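PDB 5I4M: amidase, hydantoinase/carbamoylase family from Burkholderia vietnamiensis, which probably hydrolyses N-carbamoyl-L-amino acids as a dizinc amidase of the peptidase M20 family. Local coordinates for residues A[57-60]-A[61-65]; A[181-184]-A[185-188]. All coordinates share one frame; numbering follows the deposited sequence. Where two conformers were deposited one is given.

From the N terminus the chain first passes through contact 1 (57-60 with 61-65), the opening two turns of helix 57-72, and only much later through contact 2 (181-184 with 185-188), where the loop after helix 170-175 turns into helix 184-191. Both are local, and neither closes a long loop; they follow in series, without nesting or crossing. The centres of contact 1 and contact 2 lie about 16 Å apart and their nearest atoms about 5 Å apart, without touching. Residues around them bridge the gap: R190, on the helix that contact 2 begins, forms salt bridges with D57 of contact 1 and E187 of contact 2, and L188 packs on L55, just ahead of helix 57-72.

Contact 1 of 2, residues A[57-60]-A[61-65]; sequences DLDK and AARDL
The backbone of 57-65 is regular alpha-helix, in which the N-H groups of A61, A62, R63 and D64 bond to the carbonyls of D57, L58, D59 and K60; R63 N to D59 O, at 3.0 Å, is almost straight. On these first turns of helix 57-72 two i to i+4 salt bridges, D59-R63 and K60-D64, illustrate how one helical spacing can serve two different environments.

D59 and R63 form the buried pair. With CG anti to the backbone N (chi1 -166°), the D59 side chain leans along the helix toward R63, whose extended chain passes over the D59 carbonyl, R63 CG lying 3.3 Å from D59 O. Their bond is weak: R63 NE stands 3.4 Å from D59 OD2, and the carboxylate and guanidinium planes are almost perpendicular (86°). A water bound by both D59 OD2 and R63 NH2 closes a ring beside it. Further holds come from around the pair. L55 N donates to D59 OD2, while R63 NH1 is hydrogen-bonded to G83 O and NH2 to T147 OG1, and Y193 makes a cation-pi contact with R63. R63 thus joins the helix to neighbouring parts of the chain, its side chain about 9 Å from that of the ligand-binding E149.

K60 and D64 meet on a more exposed flank. The lysine chain runs straight from CA to CE and bends only at its last torsion (chi4 -63°), which turns the ammonium onto the aspartate. There K60 NZ uses the syn lone pair of D64 OD2, at 2.7 Å. The other oxygen, D64 OD1, is hydrogen-bonded to Y193 OH and accepts from a second water 2.8 Å away; that water also accepts a weak hydrogen bond from K60 NZ, 3.3 Å away.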
ATOM      1  N   ASP A  57       6.200  16.189  14.689  1.00  9.60           N
ATOM      2  CA  ASP A  57       6.961  16.708  15.823  1.00 12.52           C
ATOM      3  C   ASP A  57       8.444  16.837  15.498  1.00 10.80           C
ATOM      4  O   ASP A  57       9.131  17.700  16.066  1.00 10.77           O
ATOM      5  CB  ASP A  57       6.786  15.811  17.046  1.00 11.93           C
ATOM      6  CG  ASP A  57       5.473  16.031  17.744  1.00 17.91           C
ATOM      7  OD1 ASP A  57       4.742  16.971  17.361  1.00 18.12           O
ATOM      8  OD2 ASP A  57       5.187  15.275  18.690  1.00 19.10           O
ATOM      9  N   LEU A  58       8.969  15.974  14.618  1.00 11.15           N
ATOM     10  CA  LEU A  58      10.378  16.080  14.235  1.00 10.84           C
ATOM     11  C   LEU A  58      10.630  17.338  13.408  1.00 11.81           C
ATOM     12  O   LEU A  58      11.623  18.039  13.622  1.00  9.60           O
ATOM     13  CB  LEU A  58      10.819  14.827  13.476  1.00  9.65           C
ATOM     14  CG  LEU A  58      10.821  13.553  14.329  1.00 11.02           C
ATOM     15  CD1 LEU A  58      11.020  12.297  13.466  1.00 12.52           C
ATOM     16  CD2 LEU A  58      11.906  13.643  15.384  1.00 13.06           C
ATOM     17  N   ASP A  59       9.738  17.636  12.461  1.00  7.92           N
ATOM     18  CA  ASP A  59       9.823  18.895  11.720  1.00  8.38           C
ATOM     19  C   ASP A  59       9.762  20.082  12.675  1.00  9.73           C
ATOM     20  O   ASP A  59      10.540  21.035  12.548  1.00 11.92           O
ATOM     21  CB  ASP A  59       8.683  18.950  10.696  1.00  7.24           C
ATOM     22  CG  ASP A  59       8.851  20.046   9.651  1.00 20.29           C
ATOM     23  OD1 ASP A  59      10.000  20.340   9.257  1.00 19.41           O
ATOM     24  OD2 ASP A  59       7.820  20.592   9.192  1.00 13.35           O
ATOM     25  N   LYS A  60       8.863  20.015  13.661  1.00  9.26           N
ATOM     26  CA  LYS A  60       8.759  21.057  14.681  1.00 10.28           C
ATOM     27  C   LYS A  60      10.083  21.267  15.401  1.00 12.21           C
ATOM     28  O   LYS A  60      10.490  22.409  15.632  1.00  9.14           O
ATOM     29  CB  LYS A  60       7.667  20.692  15.699  1.00 11.84           C
ATOM     30  CG  LYS A  60       7.572  21.644  16.889  1.00 10.15           C
ATOM     31  CD  LYS A  60       6.620  21.123  17.972  1.00 10.96           C
ATOM     32  CE  LYS A  60       6.474  22.102  19.142  1.00 11.78           C
ATOM     33  NZ  LYS A  60       7.780  22.301  19.837  1.00 12.10           N
ATOM     34  N   ALA A  61      10.757  20.176  15.781  1.00  9.16           N
ATOM     35  CA  ALA A  61      11.998  20.310  16.538  1.00 10.56           C
ATOM     36  C   ALA A  61      13.102  20.938  15.695  1.00  9.53           C
ATOM     37  O   ALA A  61      13.877  21.765  16.197  1.00 10.90           O
ATOM     38  CB  ALA A  61      12.438  18.950  17.089  1.00  9.85           C
ATOM     39  N   ALA A  62      13.194  20.577  14.413  1.00 11.24           N
ATOM     40  CA  ALA A  62      14.207  21.208  13.568  1.00 11.95           C
ATOM     41  C   ALA A  62      13.946  22.704  13.424  1.00 12.39           C
ATOM     42  O   ALA A  62      14.880  23.517  13.495  1.00  9.65           O
ATOM     43  CB  ALA A  62      14.260  20.548  12.185  1.00  8.36           C
ATOM     44  N   ARG A  63      12.685  23.084  13.194  1.00  9.06           N
ATOM     45  CA  ARG A  63      12.311  24.496  13.165  1.00  8.32           C
ATOM     46  C   ARG A  63      12.685  25.198  14.463  1.00  8.80           C
ATOM     47  O   ARG A  63      13.328  26.258  14.448  1.00 11.38           O
ATOM     48  CB  ARG A  63      10.807  24.633  12.915  1.00 10.67           C
ATOM     49  CG  ARG A  63      10.343  24.193  11.539  1.00 10.79           C
ATOM     50  CD  ARG A  63       8.839  23.865  11.565  1.00 11.34           C
ATOM     51  NE  ARG A  63       8.339  23.772  10.201  1.00  9.28           N
ATOM     52  CZ  ARG A  63       7.708  24.746   9.550  1.00 11.74           C
ATOM     53  NH1 ARG A  63       7.440  25.906  10.153  1.00  8.54           N
ATOM     54  NH2 ARG A  63       7.327  24.549   8.292  1.00 11.31           N
ATOM     55  N   ASP A  64      12.256  24.641  15.604  1.00  9.27           N
ATOM     56  CA  ASP A  64      12.561  25.263  16.893  1.00 10.04           C
ATOM     57  C   ASP A  64      14.060  25.470  17.066  1.00 12.66           C
ATOM     58  O   ASP A  64      14.507  26.523  17.547  1.00 11.93           O
ATOM     59  CB  ASP A  64      12.041  24.397  18.045  1.00 10.81           C
ATOM     60  CG  ASP A  64      10.525  24.356  18.144  1.00 15.60           C
ATOM     61  OD1 ASP A  64       9.821  25.124  17.451  1.00 14.30           O
ATOM     62  OD2 ASP A  64      10.034  23.545  18.964  1.00 13.56           O
ATOM     63  N   LEU A  65      14.849  24.462  16.707  1.00  9.84           N
ATOM     64  CA  LEU A  65      16.287  24.518  16.939  1.00 10.23           C
ATOM     65  C   LEU A  65      16.920  25.623  16.112  1.00 11.98           C
ATOM     66  O   LEU A  65      17.700  26.439  16.625  1.00 11.07           O
ATOM     67  CB  LEU A  65      16.912  23.166  16.605  1.00 10.15           C
ATOM     68  CG  LEU A  65      18.438  23.056  16.731  1.00 14.11           C
ATOM     69  CD1 LEU A  65      18.901  23.235  18.170  1.00 11.39           C
ATOM     70  CD2 LEU A  65      18.918  21.717  16.191  1.00 14.12           C
TER
HETATM   71  O   HOH W   1       7.735  22.029   6.869  1.00  9.11           O
HETATM   72  O   HOH W   2       7.163  25.212  18.424  1.00 26.15           O

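Contact 2 of 2, residues A[181-184]-A[185-188]; sequences GKTI and GEEL
T183 and E186 exchange two hydrogen bonds that make a capping box at the start of helix 184-191. E186 N donates to T183 OG1 at 2.9 Å, and T183 N returns a nearly straight bond (171°) to E186 OE1 at 3.0 Å, meeting that oxygen from well above the carboxylate plane. A water joins G181 O to E186 OE1, 2.8 Å from the latter. The threonine hydroxyl reaches the amide because chi1 of 68° sets OG1 between its own N and carbonyl carbon, and the E186 side chain crosses that of T183 at about a right angle, E186 CG 3.2 Å from T183 OG1.

On another flank of the turn, the I184 and L188 side chains lie side by side, pointing the same way, with I184 CG2 3.7 Å from L188 CD1; I184 also touches N148 and F154. E187 has its main polar partners in R153 and R190, through salt bridges.

Side chains thus supply acceptors for two backbone N-H groups, that of E186 in the first turn and that of T183 at the N-cap, and, with the E186 carboxylate near the helix N terminus, its charged form would probably be favoured by the helix dipole.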
ATOM      1  N   GLY A 181      -6.136  12.255   6.527  1.00 14.71           N
ATOM      2  CA  GLY A 181      -7.098  13.332   6.498  1.00 16.88           C
ATOM      3  C   GLY A 181      -6.734  14.559   7.299  1.00 16.36           C
ATOM      4  O   GLY A 181      -7.563  15.469   7.409  1.00 19.44           O
ATOM      5  N   LYS A 182      -5.531  14.621   7.872  1.00 15.16           N
ATOM      6  CA  LYS A 182      -5.099  15.812   8.590  0.60 11.21           C
ATOM      7  C   LYS A 182      -4.655  16.890   7.607  1.00 11.56           C
ATOM      8  O   LYS A 182      -3.949  16.609   6.637  1.00 12.47           O
ATOM      9  CB  LYS A 182      -3.954  15.474   9.547  0.60 11.01           C
ATOM     10  CG  LYS A 182      -4.315  14.418  10.588  0.60 14.46           C
ATOM     11  CD  LYS A 182      -3.131  14.091  11.484  0.60 15.42           C
ATOM     12  CE  LYS A 182      -3.464  12.968  12.466  0.60 20.41           C
ATOM     13  NZ  LYS A 182      -2.236  12.502  13.167  0.60 23.17           N
ATOM     14  N   THR A 183      -5.074  18.126   7.861  1.00 11.42           N
ATOM     15  CA  THR A 183      -4.742  19.216   6.950  1.00 13.41           C
ATOM     16  C   THR A 183      -3.459  19.910   7.373  1.00 11.78           C
ATOM     17  O   THR A 183      -3.035  19.833   8.523  1.00 10.36           O
ATOM     18  CB  THR A 183      -5.853  20.261   6.883  1.00 13.77           C
ATOM     19  OG1 THR A 183      -5.933  20.946   8.141  1.00 12.86           O
ATOM     20  CG2 THR A 183      -7.198  19.611   6.547  1.00 15.13           C
ATOM     21  N   ILE A 184      -2.844  20.604   6.415  1.00 10.50           N
ATOM     22  CA  ILE A 184      -1.689  21.437   6.736  1.00 13.02           C
ATOM     23  C   ILE A 184      -2.050  22.450   7.817  1.00 12.02           C
ATOM     24  O   ILE A 184      -1.298  22.646   8.778  1.00 10.42           O
ATOM     25  CB  ILE A 184      -1.154  22.119   5.462  1.00  8.32           C
ATOM     26  CG1 ILE A 184      -0.378  21.107   4.608  1.00  7.83           C
ATOM     27  CG2 ILE A 184      -0.270  23.325   5.819  1.00  9.19           C
ATOM     28  CD1 ILE A 184       0.249  21.710   3.308  1.00  7.46           C
ATOM     29  N   GLY A 185      -3.225  23.076   7.701  1.00 13.26           N
ATOM     30  CA  GLY A 185      -3.631  24.063   8.693  1.00 16.56           C
ATOM     31  C   GLY A 185      -3.775  23.483  10.091  1.00 14.45           C
ATOM     32  O   GLY A 185      -3.391  24.115  11.078  1.00 11.75           O
ATOM     33  N   GLU A 186      -4.348  22.285  10.199  1.00 11.42           N
ATOM     34  CA  GLU A 186      -4.464  21.656  11.513  1.00 11.68           C
ATOM     35  C   GLU A 186      -3.094  21.341  12.089  1.00 14.27           C
ATOM     36  O   GLU A 186      -2.838  21.573  13.281  1.00 14.51           O
ATOM     37  CB  GLU A 186      -5.297  20.376  11.415  1.00 14.15           C
ATOM     38  CG  GLU A 186      -6.782  20.614  11.182  1.00 19.79           C
ATOM     39  CD  GLU A 186      -7.475  19.423  10.532  1.00 25.99           C
ATOM     40  OE1 GLU A 186      -6.822  18.372  10.327  1.00 24.18           O
ATOM     41  OE2 GLU A 186      -8.683  19.548  10.234  1.00 28.58           O
ATOM     42  N   GLU A 187      -2.198  20.809  11.261  1.00 12.16           N
ATOM     43  CA  GLU A 187      -0.896  20.397  11.763  1.00 13.31           C
ATOM     44  C   GLU A 187       0.001  21.593  12.066  1.00 16.58           C
ATOM     45  O   GLU A 187       0.816  21.521  12.993  1.00 13.83           O
ATOM     46  CB  GLU A 187      -0.251  19.438  10.772  1.00 11.90           C
ATOM     47  CG  GLU A 187      -0.954  18.086  10.755  1.00 14.31           C
ATOM     48  CD  GLU A 187      -0.805  17.338  12.072  1.00 21.43           C
ATOM     49  OE1 GLU A 187       0.119  16.506  12.192  1.00 17.73           O
ATOM     50  OE2 GLU A 187      -1.609  17.582  12.992  1.00 21.76           O
ATOM     51  N   LEU A 188      -0.136  22.693  11.317  1.00 11.87           N
ATOM     52  CA  LEU A 188       0.548  23.931  11.695  1.00 13.91           C
ATOM     53  C   LEU A 188       0.133  24.374  13.098  1.00 13.71           C
ATOM     54  O   LEU A 188       0.979  24.707  13.937  1.00 11.97           O
ATOM     55  CB  LEU A 188       0.250  25.039  10.673  1.00 15.35           C
ATOM     56  CG  LEU A 188       0.917  24.970   9.292  1.00 11.12           C
ATOM     57  CD1 LEU A 188       0.331  26.014   8.315  1.00 10.04           C
ATOM     58  CD2 LEU A 188       2.430  25.133   9.419  1.00 10.35           C
TER
HETATM   59  O   HOH W   3      -8.835  16.446   9.845  1.00 38.05           O
HETATM   60  O   HOH W   4       0.117  14.307  13.500  1.00 26.34           O